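Local coordinates for cGAS/DncV-like nucleotidyltransferase in E. coli homolog (Rhodothermus marinus SG0.5JP17-172, PDB 6E0K), which synthesises the second messenger 3',3'-cUAMP from UTP and ATP with magnesium as cofactor, as the signalling enzyme of a CBASS antiphage defence system, at residues G115-K120 against M153-P158; E160-V165 against F263-S268; S248-Q253 against D257-E262. One frame throughout, in Å; residues are numbered along the deposited sequence.

Interaction 1. Residues G115-K120 against M153-P158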
loop_
_atom_site.group_PDB
_atom_site.type_symbol
_atom_site.label_atom_id
_atom_site.label_comp_id
_atom_site.label_asym_id
_atom_site.label_seq_id
_atom_site.Cartn_x
_atom_site.Cartn_y
_atom_site.Cartn_z
ATOM N N GLY A 115 -16.949 6.762 -3.932
ATOM C CA GLY A 115 -16.712 6.382 -2.558
ATOM C C GLY A 115 -16.216 7.562 -1.735
ATOM O O GLY A 115 -16.082 8.684 -2.218
ATOM N N ARG A 116 -15.944 7.275 -0.457
ATOM C CA ARG A 116 -15.441 8.301 0.454
ATOM C C ARG A 116 -14.151 8.925 -0.065
ATOM O O ARG A 116 -13.984 10.152 -0.048
ATOM C CB ARG A 116 -15.213 7.698 1.841
ATOM C CG ARG A 116 -16.458 7.130 2.492
ATOM C CD ARG A 116 -17.469 8.223 2.772
ATOM N NE ARG A 116 -18.669 7.712 3.425
ATOM C CZ ARG A 116 -19.725 8.460 3.727
ATOM N NH1 ARG A 116 -19.723 9.754 3.431
ATOM N NH2 ARG A 116 -20.781 7.918 4.320
ATOM N N LYS A 117 -13.217 8.095 -0.521
ATOM C CA LYS A 117 -11.910 8.568 -0.941
ATOM C C LYS A 117 -11.566 8.162 -2.361
ATOM O O LYS A 117 -10.520 8.580 -2.872
ATOM C CB LYS A 117 -10.818 8.049 0.007
ATOM C CG LYS A 117 -10.910 8.550 1.445
ATOM C CD LYS A 117 -9.832 7.900 2.304
ATOM C CE LYS A 117 -9.641 8.629 3.622
ATOM N NZ LYS A 117 -10.915 8.768 4.374
ATOM N N THR A 118 -12.405 7.356 -3.006
ATOM C CA THR A 118 -12.081 6.758 -4.290
ATOM C C THR A 118 -13.322 6.703 -5.162
ATOM O O THR A 118 -14.451 6.853 -4.691
ATOM C CB THR A 118 -11.551 5.330 -4.147
ATOM O OG1 THR A 118 -12.549 4.533 -3.501
ATOM C CG2 THR A 118 -10.265 5.303 -3.331
ATOM N N LEU A 119 -13.081 6.507 -6.451
ATOM C CA LEU A 119 -14.111 6.156 -7.412
ATOM C C LEU A 119 -14.065 4.646 -7.572
ATOM O O LEU A 119 -12.990 4.085 -7.809
ATOM C CB LEU A 119 -13.866 6.836 -8.764
ATOM C CG LEU A 119 -14.315 8.269 -9.041
ATOM C CD1 LEU A 119 -13.681 8.785 -10.325
ATOM C CD2 LEU A 119 -15.831 8.309 -9.151
ATOM N N LYS A 120 -15.205 3.987 -7.408
ATOM C CA LYS A 120 -15.265 2.543 -7.581
ATOM C C LYS A 120 -15.798 2.215 -8.968
ATOM O O LYS A 120 -16.814 2.772 -9.399
ATOM C CB LYS A 120 -16.135 1.893 -6.505
ATOM C CG LYS A 120 -15.496 1.958 -5.102
ATOM C CD LYS A 120 -16.215 1.047 -4.110
ATOM C CE LYS A 120 -15.255 0.494 -3.050
ATOM N NZ LYS A 120 -14.438 1.566 -2.416
ATOM N N MET A 153 1.572 12.201 -4.119
ATOM C CA MET A 153 0.325 12.637 -4.724
ATOM C C MET A 153 -0.623 13.022 -3.604
ATOM O O MET A 153 -0.400 12.695 -2.434
ATOM C CB MET A 153 -0.284 11.552 -5.633
ATOM C CG MET A 153 -0.417 10.174 -4.996
ATOM S SD MET A 153 -1.824 10.062 -3.870
ATOM C CE MET A 153 -2.302 8.335 -4.084
ATOM N N THR A 154 -1.689 13.727 -3.966
ATOM C CA THR A 154 -2.618 14.189 -2.951
ATOM C C THR A 154 -4.034 14.229 -3.508
ATOM O O THR A 154 -4.247 14.365 -4.719
ATOM C CB THR A 154 -2.201 15.573 -2.408
ATOM O OG1 THR A 154 -2.991 15.911 -1.258
ATOM C CG2 THR A 154 -2.376 16.641 -3.463
ATOM N N PHE A 155 -5.002 14.103 -2.603
ATOM C CA PHE A 155 -6.407 14.178 -2.966
ATOM C C PHE A 155 -7.169 14.762 -1.787
ATOM O O PHE A 155 -6.695 14.745 -0.651
ATOM C CB PHE A 155 -6.973 12.801 -3.362
ATOM C CG PHE A 155 -6.708 11.715 -2.348
ATOM C CD1 PHE A 155 -5.527 10.990 -2.386
ATOM C CD2 PHE A 155 -7.638 11.424 -1.358
ATOM C CE1 PHE A 155 -5.268 9.992 -1.452
ATOM C CE2 PHE A 155 -7.390 10.425 -0.431
ATOM C CZ PHE A 155 -6.198 9.709 -0.478
ATOM N N TYR A 156 -8.340 15.313 -2.082
ATOM C CA TYR A 156 -9.198 15.931 -1.081
ATOM C C TYR A 156 -10.267 14.932 -0.659
ATOM O O TYR A 156 -10.705 14.096 -1.456
ATOM C CB TYR A 156 -9.838 17.207 -1.640
ATOM C CG TYR A 156 -10.565 18.079 -0.646
ATOM C CD1 TYR A 156 -9.884 18.730 0.383
ATOM C CD2 TYR A 156 -11.936 18.304 -0.758
ATOM C CE1 TYR A 156 -10.554 19.557 1.279
ATOM C CE2 TYR A 156 -12.606 19.122 0.125
ATOM C CZ TYR A 156 -11.918 19.746 1.151
ATOM O OH TYR A 156 -12.593 20.571 2.029
ATOM N N VAL A 157 -10.643 14.990 0.615
ATOM C CA VAL A 157 -11.729 14.171 1.143
ATOM C C VAL A 157 -12.860 15.122 1.517
ATOM O O VAL A 157 -12.794 15.792 2.563
ATOM C CB VAL A 157 -11.266 13.319 2.337
ATOM C CG1 VAL A 157 -12.372 12.366 2.772
ATOM C CG2 VAL A 157 -10.013 12.550 1.991
ATOM N N PRO A 158 -13.886 15.259 0.675
ATOM C CA PRO A 158 -14.920 16.269 0.947
ATOM C C PRO A 158 -15.658 16.062 2.253
ATOM O O PRO A 158 -16.077 17.049 2.872
ATOM C CB PRO A 158 -15.857 16.134 -0.260
ATOM C CG PRO A 158 -14.936 15.704 -1.368
ATOM C CD PRO A 158 -13.961 14.751 -0.709
HETATM O O HOH W 1 -11.346 11.836 -2.599
#
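Lys117 and Val157 carry most of this contact, and the ring of Phe155 completes it, so that a lysine from a nucleotide-binding loop lies over an apolar patch of strand 150-157. No direct hydrogen bond joins the two segments; the meeting is chiefly one of carbon with carbon. Lys117 CB comes to 4.2 Å from Phe155 CE2, oblique to the ring, while Lys117 CG sits 4.1 Å from Val157 CG2. The two branches of Val157 thus do different work: CG2 touches the lysine chain near its root, whereas CG1 reaches back to the loop, 3.9 Å from Arg116 O. With CG anti to the carbonyl carbon (chi1 -64°), Lys117 runs extended through chi3 and then bends at chi4 (54°), which brings NZ to 4.2 Å from Val157 CG1. The ammonium therefore ends beside a methyl group, and its link to the carboxylate of Glu160 is long and weak. One water adds a slender polar tie: it lies 2.6 Å from Tyr156 O, well placed to donate, and is at best weakly bonded to Lys117 O. The loop is also tightened from within, since Gly115 N donates to Thr118 O over 2.6 Å. This contact illustrates how a substrate loop can rest on hydrophobic carbon close to the nucleotide site, for Arg116 through Lys120 all belong to the UTP site. Thr118 and Lys120 both turn to Asp129, a magnesium ligand of the enzyme. Beyond the contact, Phe155 packs against Val131 of strand 127-138, Val164 of strand 162-166 and Trp92 of helix 92-107, while Leu119 fits against Tyr96 and Leu103 of that same helix and pairs by backbone hydrogen bonding with Val130.

Interaction 2. Residues E160-V165 against F263-S268; sequences EDRWVV and FPEQWS
A single salt bridge across the two segments, Arg162 to Glu265, makes this contact at the surface, linking the start of strand 162-166 to the loop that leads into helix 269-285, nearly a hundred residues further on. Arg162 NH2 lies 3.2 Å from Glu265 OE2, and NH1 is little farther, at 3.4 Å from the same oxygen. The approach is oblique to the guanidinium, whose plane stands 65° from that of the carboxylate, and no hydrogen bond accompanies the pairing: the attraction is electrostatic, without the flat two-pronged fit an arginine can make. The two chains come from opposite directions. Arg162 reaches out extended from CG to NE, whereas Glu265 bends at chi2 (69°) and offers OE2 to the arginine. The guanidinium has a nearer partner in its own segment. Glu160 meets it at the edge, in plane, with OE1 taking both NE and NH1; the bond from NH1 is weak at 2.7 Å. Glu160 probably helps to set how the guanidinium is turned, though the very short 2.5 Å from Arg162 NE to Glu160 OE1 makes the detail doubtful, and Glu265 joins as the outer member. Glu160 OE1 and Glu265 OE2 remain 5.9 Å apart, a separation of like charges that the arginine between them probably makes tolerable. On the loop side, a type I turn from Phe263 to Gln266 presents Glu265; Gln266 N closes it on Phe263 O, and Phe263 N in turn donates to Gln266 OE1. Lys117 of the UTP site touches Arg162, and Glu265 itself binds ATP. The whole is a three-membered salt-bridge network, strung from the nucleotidyltransferase sheet to a loop among the C-terminal helices, at the nucleotide-binding site of this cGAS-like enzyme.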
loop_
_atom_site.group_PDB
_atom_site.type_symbol
_atom_site.label_atom_id
_atom_site.label_comp_id
_atom_site.label_asym_id
_atom_site.label_seq_id
_atom_site.Cartn_x
_atom_site.Cartn_y
_atom_site.Cartn_z
ATOM N N GLU A 160 -14.480 15.142 5.022
ATOM C CA GLU A 160 -13.627 15.414 6.165
ATOM C C GLU A 160 -12.884 16.738 6.058
ATOM O O GLU A 160 -12.119 17.065 6.969
ATOM C CB GLU A 160 -12.615 14.272 6.351
ATOM C CG GLU A 160 -13.280 12.913 6.545
ATOM C CD GLU A 160 -12.300 11.763 6.528
ATOM O OE1 GLU A 160 -11.093 12.014 6.339
ATOM O OE2 GLU A 160 -12.734 10.603 6.704
ATOM N N ASP A 161 -13.102 17.511 4.996
ATOM C CA ASP A 161 -12.388 18.767 4.755
ATOM C C ASP A 161 -10.901 18.605 5.060
ATOM O O ASP A 161 -10.334 19.258 5.933
ATOM C CB ASP A 161 -12.992 19.917 5.570
ATOM C CG ASP A 161 -12.253 21.243 5.358
ATOM O OD1 ASP A 161 -11.656 21.420 4.269
ATOM O OD2 ASP A 161 -12.245 22.091 6.287
ATOM N N ARG A 162 -10.267 17.665 4.365
ATOM C CA ARG A 162 -8.837 17.517 4.567
ATOM C C ARG A 162 -8.200 16.940 3.319
ATOM O O ARG A 162 -8.857 16.288 2.501
ATOM C CB ARG A 162 -8.506 16.633 5.772
ATOM C CG ARG A 162 -8.578 15.159 5.503
ATOM C CD ARG A 162 -8.327 14.376 6.790
ATOM N NE ARG A 162 -8.862 13.021 6.706
ATOM C CZ ARG A 162 -8.125 11.934 6.507
ATOM N NH1 ARG A 162 -8.706 10.744 6.442
ATOM N NH2 ARG A 162 -6.809 12.035 6.381
ATOM N N TRP A 163 -6.904 17.203 3.193
ATOM C CA TRP A 163 -6.081 16.661 2.125
ATOM C C TRP A 163 -5.253 15.504 2.653
ATOM O O TRP A 163 -4.737 15.553 3.775
ATOM C CB TRP A 163 -5.143 17.727 1.556
ATOM C CG TRP A 163 -5.858 18.830 0.833
ATOM C CD1 TRP A 163 -6.323 20.005 1.365
ATOM C CD2 TRP A 163 -6.195 18.859 -0.560
ATOM N NE1 TRP A 163 -6.925 20.762 0.381
ATOM C CE2 TRP A 163 -6.864 20.076 -0.805
ATOM C CE3 TRP A 163 -5.992 17.971 -1.622
ATOM C CZ2 TRP A 163 -7.323 20.436 -2.076
ATOM C CZ3 TRP A 163 -6.471 18.312 -2.875
ATOM C CH2 TRP A 163 -7.128 19.541 -3.093
ATOM N N VAL A 164 -5.112 14.476 1.826
ATOM C CA VAL A 164 -4.271 13.328 2.116
ATOM C C VAL A 164 -3.103 13.355 1.149
ATOM O O VAL A 164 -3.295 13.598 -0.048
ATOM C CB VAL A 164 -5.055 12.008 1.975
ATOM C CG1 VAL A 164 -4.143 10.817 2.257
ATOM C CG2 VAL A 164 -6.264 12.004 2.902
ATOM N N VAL A 165 -1.898 13.108 1.658
ATOM C CA VAL A 165 -0.708 12.976 0.824
ATOM C C VAL A 165 -0.173 11.561 0.967
ATOM O O VAL A 165 0.062 11.096 2.089
ATOM C CB VAL A 165 0.366 14.006 1.201
ATOM C CG1 VAL A 165 1.607 13.796 0.343
ATOM C CG2 VAL A 165 -0.183 15.434 1.043
ATOM N N PHE A 263 -2.746 8.903 14.743
ATOM C CA PHE A 263 -3.715 9.053 13.671
ATOM C C PHE A 263 -4.157 7.687 13.144
ATOM O O PHE A 263 -3.424 6.701 13.264
ATOM C CB PHE A 263 -3.120 9.883 12.540
ATOM C CG PHE A 263 -2.850 11.310 12.919
ATOM C CD1 PHE A 263 -3.852 12.263 12.827
ATOM C CD2 PHE A 263 -1.600 11.701 13.374
ATOM C CE1 PHE A 263 -3.612 13.581 13.177
ATOM C CE2 PHE A 263 -1.352 13.017 13.726
ATOM C CZ PHE A 263 -2.359 13.957 13.627
ATOM N N PRO A 264 -5.366 7.598 12.576
ATOM C CA PRO A 264 -5.792 6.330 11.957
ATOM C C PRO A 264 -4.975 5.946 10.732
ATOM O O PRO A 264 -4.989 4.770 10.339
ATOM C CB PRO A 264 -7.263 6.587 11.598
ATOM C CG PRO A 264 -7.397 8.082 11.555
ATOM C CD PRO A 264 -6.443 8.603 12.586
ATOM N N GLU A 265 -4.258 6.896 10.123
ATOM C CA GLU A 265 -3.313 6.573 9.058
ATOM C C GLU A 265 -2.120 5.768 9.567
ATOM O O GLU A 265 -1.370 5.201 8.764
ATOM C CB GLU A 265 -2.820 7.864 8.395
ATOM C CG GLU A 265 -3.892 8.667 7.646
ATOM C CD GLU A 265 -4.929 9.305 8.566
ATOM O OE1 GLU A 265 -4.584 9.651 9.718
ATOM O OE2 GLU A 265 -6.093 9.453 8.135
ATOM N N GLN A 266 -1.918 5.717 10.876
ATOM C CA GLN A 266 -0.794 5.029 11.481
ATOM C C GLN A 266 -1.283 3.824 12.270
ATOM O O GLN A 266 -2.455 3.733 12.650
ATOM C CB GLN A 266 -0.021 5.983 12.396
ATOM C CG GLN A 266 0.423 7.227 11.656
ATOM C CD GLN A 266 0.900 8.304 12.579
ATOM O OE1 GLN A 266 0.161 8.764 13.449
ATOM N NE2 GLN A 266 2.148 8.715 12.407
ATOM N N TRP A 267 -0.361 2.907 12.518
ATOM C CA TRP A 267 -0.634 1.732 13.327
ATOM C C TRP A 267 -0.344 2.075 14.786
ATOM O O TRP A 267 -0.102 3.232 15.139
ATOM C CB TRP A 267 0.205 0.556 12.836
ATOM C CG TRP A 267 -0.423 -0.796 13.039
ATOM C CD1 TRP A 267 -1.722 -1.059 13.360
ATOM C CD2 TRP A 267 0.225 -2.066 12.901
ATOM N NE1 TRP A 267 -1.922 -2.420 13.439
ATOM C CE2 TRP A 267 -0.742 -3.059 13.162
ATOM C CE3 TRP A 267 1.534 -2.460 12.583
ATOM C CZ2 TRP A 267 -0.443 -4.429 13.113
ATOM C CZ3 TRP A 267 1.833 -3.814 12.526
ATOM C CH2 TRP A 267 0.842 -4.784 12.796
ATOM N N SER A 268 -0.368 1.079 15.660
ATOM C CA SER A 268 0.044 1.278 17.036
ATOM C C SER A 268 1.029 0.185 17.414
ATOM O O SER A 268 0.957 -0.940 16.909
ATOM C CB SER A 268 -1.152 1.299 17.996
ATOM O OG SER A 268 -1.621 -0.006 18.293
#

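Interaction 3. Residues S248-Q253 against D257-E262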
loop_
_atom_site.group_PDB
_atom_site.type_symbol
_atom_site.label_atom_id
_atom_site.label_comp_id
_atom_site.label_asym_id
_atom_site.label_seq_id
_atom_site.Cartn_x
_atom_site.Cartn_y
_atom_site.Cartn_z
ATOM N N SER A 248 9.494 2.251 17.972
ATOM C CA SER A 248 8.922 3.594 18.034
ATOM C C SER A 248 9.335 4.457 16.849
ATOM O O SER A 248 8.559 5.317 16.418
ATOM C CB SER A 248 9.312 4.271 19.352
ATOM O OG SER A 248 10.698 4.572 19.395
ATOM N N LYS A 249 10.529 4.241 16.298
ATOM C CA LYS A 249 11.010 5.050 15.185
ATOM C C LYS A 249 10.869 4.354 13.835
ATOM O O LYS A 249 11.491 4.793 12.862
ATOM C CB LYS A 249 12.472 5.457 15.392
ATOM C CG LYS A 249 12.780 6.207 16.683
ATOM C CD LYS A 249 14.214 6.736 16.653
ATOM C CE LYS A 249 14.596 7.427 17.952
ATOM N NZ LYS A 249 15.764 8.341 17.769
ATOM N N PHE A 250 10.073 3.289 13.746
ATOM C CA PHE A 250 9.875 2.638 12.453
ATOM C C PHE A 250 9.248 3.610 11.467
ATOM O O PHE A 250 8.360 4.396 11.813
ATOM C CB PHE A 250 8.982 1.398 12.569
ATOM C CG PHE A 250 9.702 0.151 13.022
ATOM C CD1 PHE A 250 10.938 0.220 13.648
ATOM C CD2 PHE A 250 9.131 -1.096 12.805
ATOM C CE1 PHE A 250 11.581 -0.937 14.075
ATOM C CE2 PHE A 250 9.766 -2.250 13.218
ATOM C CZ PHE A 250 10.993 -2.174 13.850
ATOM N N ARG A 251 9.716 3.545 10.231
ATOM C CA ARG A 251 9.219 4.376 9.153
ATOM C C ARG A 251 8.452 3.492 8.187
ATOM O O ARG A 251 8.737 2.300 8.054
ATOM C CB ARG A 251 10.371 5.077 8.433
ATOM C CG ARG A 251 11.218 5.926 9.353
ATOM C CD ARG A 251 10.540 7.243 9.603
ATOM N NE ARG A 251 10.694 8.122 8.451
ATOM C CZ ARG A 251 10.077 9.289 8.309
ATOM N NH1 ARG A 251 9.242 9.726 9.246
ATOM N NH2 ARG A 251 10.292 10.019 7.219
ATOM N N CYS A 252 7.465 4.078 7.524
ATOM C CA CYS A 252 6.765 3.354 6.482
ATOM C C CYS A 252 7.710 3.037 5.329
ATOM O O CYS A 252 8.770 3.647 5.171
ATOM C CB CYS A 252 5.573 4.164 5.984
ATOM S SG CYS A 252 4.242 4.211 7.224
ATOM N N GLN A 253 7.301 2.060 4.518
ATOM C CA GLN A 253 8.112 1.647 3.378
ATOM C C GLN A 253 8.358 2.798 2.409
ATOM O O GLN A 253 9.382 2.810 1.715
ATOM C CB GLN A 253 7.436 0.466 2.678
ATOM C CG GLN A 253 8.201 -0.120 1.495
ATOM C CD GLN A 253 7.683 -1.500 1.131
ATOM O OE1 GLN A 253 7.761 -2.422 1.943
ATOM N NE2 GLN A 253 7.171 -1.652 -0.073
ATOM N N ASP A 257 6.620 8.568 6.037
ATOM C CA ASP A 257 5.685 8.574 7.152
ATOM C C ASP A 257 6.210 7.733 8.307
ATOM O O ASP A 257 6.967 6.778 8.112
ATOM C CB ASP A 257 4.323 8.002 6.743
ATOM C CG ASP A 257 3.703 8.710 5.548
ATOM O OD1 ASP A 257 3.835 9.945 5.425
ATOM O OD2 ASP A 257 3.052 8.004 4.745
ATOM N N ASP A 258 5.772 8.085 9.515
ATOM C CA ASP A 258 5.954 7.209 10.663
ATOM C C ASP A 258 4.921 6.094 10.638
ATOM O O ASP A 258 3.746 6.323 10.336
ATOM C CB ASP A 258 5.825 7.976 11.974
ATOM C CG ASP A 258 7.009 8.866 12.250
ATOM O OD1 ASP A 258 8.055 8.695 11.591
ATOM O OD2 ASP A 258 6.894 9.724 13.145
ATOM N N LEU A 259 5.360 4.888 10.990
ATOM C CA LEU A 259 4.435 3.764 11.015
ATOM C C LEU A 259 3.503 3.840 12.220
ATOM O O LEU A 259 2.330 3.457 12.126
ATOM C CB LEU A 259 5.210 2.444 11.017
ATOM C CG LEU A 259 4.374 1.166 11.141
ATOM C CD1 LEU A 259 3.295 1.128 10.060
ATOM C CD2 LEU A 259 5.278 -0.033 11.027
ATOM N N PHE A 260 3.998 4.327 13.353
ATOM C CA PHE A 260 3.257 4.310 14.607
ATOM C C PHE A 260 2.919 5.720 15.069
ATOM O O PHE A 260 3.763 6.622 15.022
ATOM C CB PHE A 260 4.051 3.583 15.693
ATOM C CG PHE A 260 4.336 2.159 15.354
ATOM C CD1 PHE A 260 3.295 1.254 15.247
ATOM C CD2 PHE A 260 5.632 1.721 15.117
ATOM C CE1 PHE A 260 3.538 -0.050 14.913
ATOM C CE2 PHE A 260 5.881 0.406 14.783
ATOM C CZ PHE A 260 4.828 -0.483 14.684
ATOM N N GLY A 261 1.690 5.893 15.533
ATOM C CA GLY A 261 1.256 7.197 15.994
ATOM C C GLY A 261 -0.218 7.179 16.324
ATOM O O GLY A 261 -0.859 6.126 16.331
ATOM N N GLU A 262 -0.752 8.371 16.587
ATOM C CA GLU A 262 -2.117 8.505 17.077
ATOM C C GLU A 262 -3.158 8.646 15.976
ATOM O O GLU A 262 -4.354 8.520 16.262
ATOM C CB GLU A 262 -2.219 9.701 18.024
ATOM C CG GLU A 262 -1.560 9.436 19.353
ATOM C CD GLU A 262 -1.908 8.061 19.885
ATOM O OE1 GLU A 262 -3.114 7.769 20.037
ATOM O OE2 GLU A 262 -0.976 7.262 20.126
HETATM O O HOH W 2 6.757 5.048 13.879
HETATM O O HOH W 3 6.239 6.278 16.845
HETATM O O HOH W 4 10.552 8.136 12.807
#
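Backbone hydrogen bonds set the framework where Phe250 to Cys252 runs beside Asp257 to Leu259. Leu259 N donates almost straight to Phe250 O at 3.1 Å, and Cys252 N gives a second, also nearly straight bond to Asp257 O, 2.8 Å long. Between them Arg251 and Asp258 face each other in a single beta bridge, and Arg251 CA adds a CA-H...O contact to Asp257 O. The charged pair comes next. Arg251 NH1 bonds Asp258 OD1 at 2.8 Å in a salt bridge: the oxygen lies at the guanidinium's edge, in its plane, but is itself met from above the carboxylate plane, the two planes being 75° apart. Bends at chi2 and chi3 (-80° and -77°) curl the arginine back over the 257-258 backbone, so that Asp257 O sits over one face of the guanidinium. NH2 donates to Gly255 O, and the carboxylate of Asp257 turns to Asn254. Apolar contacts form a third group. Phe250 and Phe260 lie side by side, pointing the same way, with Phe260 CE2 3.9 Å from Phe250 CB, and Leu259 CG rests over the centre of the Phe260 ring. Cys252 SG touches Asp257 CB at 3.8 Å and abuts Leu259. Water supplies the last group: one molecule accepts from Phe260 N and lies 2.7 Å from Phe250 O, to which it can donate; a second lies between Ser248 O and Phe260 O, and a third donates to Asp258 OD1. Such chemistry implies a hairpin-like turn held on two sides, a partly exposed ionic clasp on one and, on the other, largely buried carbon and sulfur set against helices 212-220, 231-244 and 269-285.

The three contacts form a chain of neighbouring contacts. Interactions 1 and 2, their centres 12 Å apart, share the mixed sheet: strands 150-157 and 162-166 are antiparallel neighbours in it; Tyr156 reaches Asp161 just before strand 162-166, and Thr154 reaches Val164 within it. Interaction 2 then crosses to the loop before helix 269-285, where Trp267 pairs through its backbone with Leu259 and Gly261 of interaction 3, centred 13 Å away. Interactions 1 and 3 do not touch; their centres lie 23 Å apart. Along the chain, interaction 1 closes first, and both segments of interaction 3 fall between those of interaction 2. UTP-binding residues of interaction 1 and ATP-binding Glu265 of interaction 2 thus lie close together.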